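Local coordinates for cellobiose 2-epimerase (PDB 3VW5), which catalyses the reversible epimerization of cellobiose to 4-O-beta-D-glucopyranosyl-D-mannose and has an (alpha/alpha)6-barrel fold, at residues 145-149 / 150-154; 275-278 / 279-283. The protein carries 2 engineered substitutions. All blocks are in the same frame, centred on the assembly; numbering follows the deposited sequence.

Contact 1: 145-149 / 150-154; sequences NTLYE and YGYRE
Tyr148 and Arg153 meet face to face on one side of a tight beta hairpin: the guanidinium lies flat over the phenol ring, the two planes only 5° apart. Arg153 CZ stands 4.0 Å from the centroid of the Tyr148 ring, a cation-pi contact, while its CD methylene sits over the ring centre. A tyrosine suits this place by offering a broad flat ring to the arginine, whose chain runs extended from CG to NE and crosses the tyrosine side chain at about a right angle. With an alanine in place of Tyr148, the guanidinium would probably lose the flat surface that fixes its rotation and be set free to turn.

The other face of the hairpin carries Leu147 and Tyr152, a non-hydrogen-bonded pair. Leu147 lays one methyl of its branched end, CD1, over the middle of the Tyr152 ring, 3.7 Å from its centroid, its CG being turned opposite the backbone N (chi1 -175°); Thr146 OG1 comes to the edge of the same ring, 3.5 Å from Tyr152 CD1. Backbone bonds close the hairpin: Arg153 N to Thr146 O at 2.8 Å, then Tyr148 N to Gly151 O and Gly151 N to Tyr148 O round a type I turn. Gly151 suits its place, since its backbone angles would jam a side chain against the preceding carbonyl.

Thr146 OG1 bonds back to Ile142 O in helix 129-145, and Tyr152 OH is hydrogen-bonded to Glu143 OE2 and Gln208 NE2. Strand 147-148 forms an end of the five-stranded sheet, with strand 151-156 next to it, and helices 179-196 and 199-216 pack against Tyr152.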
loop_
_atom_site.group_PDB
_atom_site.type_symbol
_atom_site.label_atom_id
_atom_site.label_comp_id
_atom_site.label_asym_id
_atom_site.label_seq_id
_atom_site.Cartn_x
_atom_site.Cartn_y
_atom_site.Cartn_z
ATOM N N ASN A 145 6.730 -20.283 7.013
ATOM C CA ASN A 145 5.828 -20.991 6.120
ATOM C C ASN A 145 5.811 -20.571 4.652
ATOM O O ASN A 145 5.326 -21.333 3.810
ATOM C CB ASN A 145 4.400 -20.984 6.690
ATOM C CG ASN A 145 4.338 -21.568 8.093
ATOM O OD1 ASN A 145 4.409 -22.780 8.271
ATOM N ND2 ASN A 145 4.234 -20.704 9.096
ATOM N N THR A 146 6.327 -19.386 4.332
ATOM C CA THR A 146 6.173 -18.861 2.966
ATOM C C THR A 146 7.491 -18.738 2.230
ATOM O O THR A 146 7.514 -18.517 1.032
ATOM C CB THR A 146 5.483 -17.481 2.934
ATOM O OG1 THR A 146 6.392 -16.458 3.376
ATOM C CG2 THR A 146 4.243 -17.479 3.810
ATOM N N LEU A 147 8.594 -18.871 2.950
ATOM C CA LEU A 147 9.902 -18.702 2.341
ATOM C C LEU A 147 10.425 -20.024 1.800
ATOM O O LEU A 147 10.637 -20.973 2.552
ATOM C CB LEU A 147 10.891 -18.126 3.358
ATOM C CG LEU A 147 12.278 -17.790 2.807
ATOM C CD1 LEU A 147 12.172 -16.800 1.661
ATOM C CD2 LEU A 147 13.182 -17.257 3.890
ATOM N N TYR A 148 10.647 -20.076 0.494
ATOM C CA TYR A 148 11.279 -21.234 -0.121
ATOM C C TYR A 148 12.665 -20.834 -0.613
ATOM O O TYR A 148 13.029 -19.663 -0.493
ATOM C CB TYR A 148 10.382 -21.809 -1.223
ATOM C CG TYR A 148 9.146 -22.505 -0.673
ATOM C CD1 TYR A 148 8.956 -23.876 -0.852
ATOM C CD2 TYR A 148 8.191 -21.800 0.061
ATOM C CE1 TYR A 148 7.845 -24.522 -0.348
ATOM C CE2 TYR A 148 7.070 -22.443 0.577
ATOM C CZ TYR A 148 6.908 -23.808 0.367
ATOM O OH TYR A 148 5.810 -24.467 0.871
ATOM N N GLU A 149 13.446 -21.783 -1.131
ATOM C CA GLU A 149 14.843 -21.501 -1.503
ATOM C C GLU A 149 14.993 -20.354 -2.491
ATOM O O GLU A 149 15.966 -19.615 -2.436
ATOM C CB GLU A 149 15.551 -22.721 -2.098
ATOM C CG GLU A 149 15.947 -23.781 -1.113
ATOM C CD GLU A 149 17.096 -23.384 -0.200
ATOM O OE1 GLU A 149 18.139 -22.871 -0.676
ATOM O OE2 GLU A 149 16.948 -23.606 1.013
ATOM N N TYR A 150 14.053 -20.220 -3.416
ATOM C CA TYR A 150 14.199 -19.220 -4.463
ATOM C C TYR A 150 13.249 -18.056 -4.204
ATOM O O TYR A 150 12.788 -17.406 -5.137
ATOM C CB TYR A 150 13.960 -19.844 -5.849
ATOM C CG TYR A 150 14.584 -19.094 -7.023
ATOM C CD1 TYR A 150 15.270 -17.893 -6.839
ATOM C CD2 TYR A 150 14.480 -19.595 -8.324
ATOM C CE1 TYR A 150 15.831 -17.212 -7.911
ATOM C CE2 TYR A 150 15.040 -18.921 -9.401
ATOM C CZ TYR A 150 15.715 -17.729 -9.187
ATOM O OH TYR A 150 16.274 -17.062 -10.258
ATOM N N GLY A 151 12.964 -17.802 -2.930
ATOM C CA GLY A 151 12.176 -16.653 -2.527
ATOM C C GLY A 151 10.828 -16.978 -1.902
ATOM O O GLY A 151 10.473 -18.137 -1.710
ATOM N N TYR A 152 10.065 -15.937 -1.593
ATOM C CA TYR A 152 8.762 -16.099 -0.972
ATOM C C TYR A 152 7.712 -16.623 -1.946
ATOM O O TYR A 152 7.657 -16.194 -3.099
ATOM C CB TYR A 152 8.296 -14.756 -0.387
ATOM C CG TYR A 152 9.199 -14.228 0.701
ATOM C CD1 TYR A 152 9.014 -14.613 2.032
ATOM C CD2 TYR A 152 10.250 -13.364 0.407
ATOM C CE1 TYR A 152 9.850 -14.150 3.036
ATOM C CE2 TYR A 152 11.093 -12.890 1.416
ATOM C CZ TYR A 152 10.881 -13.293 2.724
ATOM O OH TYR A 152 11.691 -12.838 3.730
ATOM N N ARG A 153 6.877 -17.549 -1.475
ATOM C CA ARG A 153 5.663 -17.941 -2.189
ATOM C C ARG A 153 4.468 -17.199 -1.607
ATOM O O ARG A 153 4.496 -16.789 -0.456
ATOM C CB ARG A 153 5.461 -19.446 -2.101
ATOM C CG ARG A 153 6.440 -20.199 -2.948
ATOM C CD ARG A 153 6.127 -21.663 -2.951
ATOM N NE ARG A 153 7.087 -22.396 -3.769
ATOM C CZ ARG A 153 7.031 -23.706 -3.984
ATOM N NH1 ARG A 153 6.049 -24.428 -3.444
ATOM N NH2 ARG A 153 7.950 -24.293 -4.743
ATOM N N GLU A 154 3.404 -17.048 -2.387
ATOM C CA GLU A 154 2.392 -16.034 -2.068
ATOM C C GLU A 154 1.009 -16.471 -1.564
ATOM O O GLU A 154 0.412 -15.771 -0.752
ATOM C CB GLU A 154 2.255 -15.080 -3.252
ATOM C CG GLU A 154 3.612 -14.569 -3.691
ATOM C CD GLU A 154 3.535 -13.317 -4.522
ATOM O OE1 GLU A 154 4.618 -12.778 -4.866
ATOM O OE2 GLU A 154 2.401 -12.868 -4.830
#

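Contact 2: 275-278 / 279-283; sequences SHNI and QDIAL
The last turns of helix 261-281 and the residues that follow them make up this contact, in which i to i+4 bonds run on to Ala282 and are joined near the end by weak bonds of other spacing. Gln279 N bonds to Ser275 O at 3.1 Å and nearly straight, 167° at the hydrogen; Asp280 N to His276 O is more bent. Asn277 O receives Ile281 N weakly and, three residues on, Asp280 N, also weakly. Ile278 O then takes Ala282 N at 2.8 Å, with weak additional bonds from Ile281 N (i+3) and Leu283 N (i+5), so several amides gather at one carbonyl as the chain leaves the helix.

Side chains four residues apart also meet. Ile278 sets CG2 anti to its backbone N, beside the carbonyl carbon, and this branch meets Ala282 CB at 4.0 Å. The small methyl of Ala282 suits a buried place close to the carbonyl, its CB lying 3.3 Å from Ile278 O. On a more exposed side, Ile281 brings CG1 to 4.0 Å from Asn277 OD1, the two side chains passing at a slant. His276 and Gln279, three apart, run side by side in the same direction.

Ile278 and Ala282 pack on Tyr241 of helix 241-258 and Leu288 of strand 287-293. Gln279 packs on Phe313 of helix 303-318 and Phe325 of helix 323-340, whereas Leu283 begins strand 283-284 and lies against Ser328 and Val332 of that same helix 323-340.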
loop_
_atom_site.group_PDB
_atom_site.type_symbol
_atom_site.label_atom_id
_atom_site.label_comp_id
_atom_site.label_asym_id
_atom_site.label_seq_id
_atom_site.Cartn_x
_atom_site.Cartn_y
_atom_site.Cartn_z
ATOM N N SER A 275 12.067 6.700 -11.704
ATOM C CA SER A 275 11.319 7.945 -11.630
ATOM C C SER A 275 11.310 8.702 -12.948
ATOM O O SER A 275 10.257 9.166 -13.396
ATOM C CB SER A 275 11.895 8.845 -10.554
ATOM O OG SER A 275 11.359 8.500 -9.299
ATOM N N HIS A 276 12.478 8.861 -13.561
ATOM C CA HIS A 276 12.532 9.623 -14.799
ATOM C C HIS A 276 11.730 8.914 -15.855
ATOM O O HIS A 276 10.984 9.551 -16.597
ATOM C CB HIS A 276 13.970 9.865 -15.289
ATOM C CG HIS A 276 14.636 11.030 -14.624
ATOM N ND1 HIS A 276 14.298 12.342 -14.918
ATOM C CD2 HIS A 276 15.592 11.082 -13.654
ATOM C CE1 HIS A 276 15.039 13.156 -14.158
ATOM N NE2 HIS A 276 15.834 12.416 -13.391
ATOM N N ASN A 277 11.874 7.594 -15.910
ATOM C CA ASN A 277 11.135 6.801 -16.881
ATOM C C ASN A 277 9.624 6.995 -16.769
ATOM O O ASN A 277 8.963 7.264 -17.766
ATOM C CB ASN A 277 11.474 5.323 -16.774
ATOM C CG ASN A 277 11.092 4.563 -18.027
ATOM O OD1 ASN A 277 11.462 4.959 -19.134
ATOM N ND2 ASN A 277 10.329 3.484 -17.868
ATOM N N ILE A 278 9.089 6.872 -15.555
ATOM C CA ILE A 278 7.655 7.009 -15.315
ATOM C C ILE A 278 7.132 8.395 -15.696
ATOM O O ILE A 278 6.064 8.527 -16.306
ATOM C CB ILE A 278 7.298 6.669 -13.850
ATOM C CG1 ILE A 278 7.441 5.166 -13.648
ATOM C CG2 ILE A 278 5.859 7.084 -13.530
ATOM C CD1 ILE A 278 6.535 4.372 -14.572
ATOM N N GLN A 279 7.894 9.421 -15.338
ATOM C CA GLN A 279 7.554 10.795 -15.684
ATOM C C GLN A 279 7.483 11.020 -17.201
ATOM O O GLN A 279 6.621 11.759 -17.688
ATOM C CB GLN A 279 8.554 11.758 -15.041
ATOM C CG GLN A 279 8.266 13.213 -15.297
ATOM C CD GLN A 279 9.288 14.111 -14.662
ATOM O OE1 GLN A 279 8.948 14.985 -13.864
ATOM N NE2 GLN A 279 10.563 13.897 -15.000
ATOM N N ASP A 280 8.366 10.369 -17.950
ATOM C CA ASP A 280 8.393 10.530 -19.400
ATOM C C ASP A 280 7.296 9.724 -20.110
ATOM O O ASP A 280 6.758 10.146 -21.140
ATOM C CB ASP A 280 9.785 10.170 -19.952
ATOM C CG ASP A 280 9.851 10.223 -21.489
ATOM O OD1 ASP A 280 10.573 9.377 -22.089
ATOM O OD2 ASP A 280 9.177 11.105 -22.101
ATOM N N ILE A 281 6.951 8.587 -19.522
ATOM C CA ILE A 281 6.246 7.506 -20.204
ATOM C C ILE A 281 4.797 7.359 -19.772
ATOM O O ILE A 281 3.950 6.893 -20.528
ATOM C CB ILE A 281 7.006 6.184 -19.940
ATOM C CG1 ILE A 281 8.099 6.029 -20.986
ATOM C CG2 ILE A 281 6.085 4.964 -19.875
ATOM C CD1 ILE A 281 7.781 6.822 -22.229
ATOM N N ALA A 282 4.516 7.772 -18.546
ATOM C CA ALA A 282 3.235 7.494 -17.932
ATOM C C ALA A 282 2.467 8.764 -17.568
ATOM O O ALA A 282 1.252 8.715 -17.331
ATOM C CB ALA A 282 3.434 6.629 -16.718
ATOM N N LEU A 283 3.167 9.894 -17.512
ATOM C CA LEU A 283 2.498 11.156 -17.231
ATOM C C LEU A 283 1.932 11.728 -18.530
ATOM O O LEU A 283 2.665 11.936 -19.503
ATOM C CB LEU A 283 3.466 12.135 -16.581
ATOM C CG LEU A 283 2.891 13.391 -15.915
ATOM C CD1 LEU A 283 1.882 13.034 -14.827
ATOM C CD2 LEU A 283 4.030 14.253 -15.367
#

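Overall arrangement
Contacts 1 and 2 do not touch: their centres lie 32 Å apart and their nearest atoms about 20 Å, the centres about 21 and 20 Å from the centre of the chain. Both belong to places where a helix hands over to a short strand. In contact 1 helix 129-145 has just ended and the chain turns back through a hairpin; in contact 2 helix 261-281 is itself ending, ahead of strands 283-284 and 287-293. Side-chain stacking is prominent in the first, backbone bonding in the second. The two feed different antiparallel sheets of the helical barrel, and no bound ligand takes part in either contact.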